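Putative methyltransferase (Emericella variicolor, PDB 7DMB) probably transfers a methyl group from S-adenosylmethionine, as a trans-acting methyltransferase of calbistrin biosynthesis. Local coordinates at residues 225-230 against 252-257. Numbering follows the deposited sequence.
Sequences GKQLYS and YDNVEY
Tyr-229 gives its hydroxyl hydrogen to the backbone of Asp-253. The bond from Tyr-229 OH to Asp-253 O is short, 2.6 Å, and lies in the carbonyl plane. The C=O...donor angle is 148°. The ring gets there because CG of Tyr-229 sits between the backbone N and the carbonyl carbon (chi1 63°). The ring also turns its edge to Asn-254 O, which lies in the ring plane. Tyr-229 OH packs against Tyr-252 CB at 3.7 Å. This is the tight, inner part of the contact. Leu-200, Ile-202 and Leu-220 also touch the Tyr-229 side chain, and Phe-217 stacks on Tyr-252.

The outer part is looser and polar. The extended side chain of Gln-227 crosses that of Asp-253 at about a right angle. Gln-227 NE2 donates to Asp-253 OD2 at 3.0 Å, and the bond is nearly straight (167°). The donor reaches the oxygen from above the carboxylate plane. A water completes this side. It donates to Gln-227 OE1 and to Tyr-229 O, and accepts from Asn-254 ND2 at 2.9 Å. The same water lies over the centre of one face of the Tyr-229 ring, 3.6 Å above its plane. It thus bridges side chains that do not bond directly: Gln-227 OE1 and Asn-254 ND2 are 4.2 Å apart.

The contact lies at the surface, away from the bound S-adenosyl-L-homocysteine. Its segments lead into the parallel neighbours 229-236 and 255-259, which with helix 242-248 form a beta-alpha-beta unit of the Rossmann-like methyltransferase fold.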
# COMPACT_ATOMS: atom_id res chain seq x y z
N GLY A 225 -17.59 -19.81 14.53
CA GLY A 225 -17.84 -19.71 15.95
C GLY A 225 -16.65 -19.31 16.80
O GLY A 225 -16.76 -19.34 18.04
N LYS A 226 -15.51 -18.94 16.20
CA LYS A 226 -14.35 -18.48 16.95
C LYS A 226 -13.91 -17.13 16.39
O LYS A 226 -13.55 -17.02 15.21
CB LYS A 226 -13.20 -19.49 16.90
CG LYS A 226 -13.38 -20.67 17.89
CD LYS A 226 -12.73 -20.38 19.25
CE LYS A 226 -13.56 -20.95 20.42
NZ LYS A 226 -12.76 -21.33 21.62
N GLN A 227 -13.95 -16.10 17.24
CA GLN A 227 -13.58 -14.73 16.89
C GLN A 227 -12.52 -14.26 17.88
O GLN A 227 -12.81 -14.09 19.07
CB GLN A 227 -14.81 -13.81 16.90
CG GLN A 227 -15.89 -14.33 15.94
CD GLN A 227 -17.10 -13.42 15.86
OE1 GLN A 227 -17.07 -12.30 16.36
NE2 GLN A 227 -18.17 -13.90 15.23
N LEU A 228 -11.29 -14.08 17.39
CA LEU A 228 -10.15 -13.85 18.27
C LEU A 228 -9.93 -12.36 18.55
O LEU A 228 -8.79 -11.92 18.73
CB LEU A 228 -8.87 -14.45 17.68
CG LEU A 228 -8.92 -15.94 17.33
CD1 LEU A 228 -7.56 -16.43 16.82
CD2 LEU A 228 -9.39 -16.74 18.54
N TYR A 229 -11.01 -11.60 18.62
CA TYR A 229 -10.94 -10.18 18.90
C TYR A 229 -12.22 -9.79 19.61
O TYR A 229 -13.25 -10.45 19.45
CB TYR A 229 -10.78 -9.35 17.61
CG TYR A 229 -11.94 -9.46 16.63
CD1 TYR A 229 -12.83 -8.41 16.46
CD2 TYR A 229 -12.14 -10.62 15.88
CE1 TYR A 229 -13.89 -8.51 15.58
CE2 TYR A 229 -13.18 -10.72 14.98
CZ TYR A 229 -14.05 -9.66 14.84
OH TYR A 229 -15.09 -9.77 13.96
N SER A 230 -12.15 -8.73 20.41
CA SER A 230 -13.34 -8.17 21.03
C SER A 230 -13.96 -7.07 20.18
O SER A 230 -15.18 -6.89 20.22
CB SER A 230 -13.00 -7.63 22.44
OG SER A 230 -12.01 -6.61 22.39
N TYR A 252 -18.77 -10.34 9.61
CA TYR A 252 -18.00 -10.25 10.85
C TYR A 252 -18.71 -9.41 11.91
O TYR A 252 -19.28 -8.36 11.61
CB TYR A 252 -16.61 -9.69 10.59
CG TYR A 252 -15.84 -10.52 9.60
CD1 TYR A 252 -15.27 -11.72 9.98
CD2 TYR A 252 -15.70 -10.11 8.28
CE1 TYR A 252 -14.57 -12.50 9.08
CE2 TYR A 252 -14.99 -10.88 7.37
CZ TYR A 252 -14.43 -12.07 7.77
OH TYR A 252 -13.74 -12.86 6.88
N ASP A 253 -18.67 -9.89 13.15
CA ASP A 253 -19.29 -9.22 14.29
C ASP A 253 -18.32 -8.23 14.93
O ASP A 253 -17.10 -8.33 14.78
CB ASP A 253 -19.74 -10.22 15.35
CG ASP A 253 -20.70 -11.27 14.81
OD1 ASP A 253 -21.42 -10.99 13.83
OD2 ASP A 253 -20.73 -12.38 15.39
N ASN A 254 -18.90 -7.27 15.65
CA ASN A 254 -18.15 -6.36 16.51
C ASN A 254 -17.18 -5.49 15.72
O ASN A 254 -16.05 -5.22 16.15
CB ASN A 254 -17.41 -7.13 17.61
CG ASN A 254 -18.35 -7.87 18.55
OD1 ASN A 254 -19.37 -7.33 18.96
ND2 ASN A 254 -18.01 -9.11 18.89
N VAL A 255 -17.61 -5.01 14.56
CA VAL A 255 -16.85 -4.06 13.76
C VAL A 255 -17.52 -2.69 13.89
O VAL A 255 -18.74 -2.58 13.81
CB VAL A 255 -16.76 -4.51 12.29
CG1 VAL A 255 -15.77 -3.65 11.51
CG2 VAL A 255 -16.37 -5.98 12.22
N GLU A 256 -16.71 -1.65 14.13
CA GLU A 256 -17.19 -0.27 14.07
C GLU A 256 -16.53 0.45 12.90
O GLU A 256 -15.44 0.08 12.45
CB GLU A 256 -16.92 0.49 15.37
CG GLU A 256 -17.57 -0.15 16.59
CD GLU A 256 -17.21 0.55 17.88
OE1 GLU A 256 -17.39 1.79 17.95
OE2 GLU A 256 -16.72 -0.14 18.81
N TYR A 257 -17.19 1.51 12.44
CA TYR A 257 -16.78 2.24 11.24
C TYR A 257 -16.80 3.73 11.59
O TYR A 257 -17.87 4.35 11.69
CB TYR A 257 -17.71 1.91 10.07
CG TYR A 257 -17.74 0.42 9.72
CD1 TYR A 257 -17.05 -0.05 8.62
CD2 TYR A 257 -18.45 -0.50 10.49
CE1 TYR A 257 -17.07 -1.38 8.28
CE2 TYR A 257 -18.47 -1.85 10.17
CZ TYR A 257 -17.77 -2.28 9.05
OH TYR A 257 -17.76 -3.61 8.68
O HOH W 1 -15.70 -10.67 18.04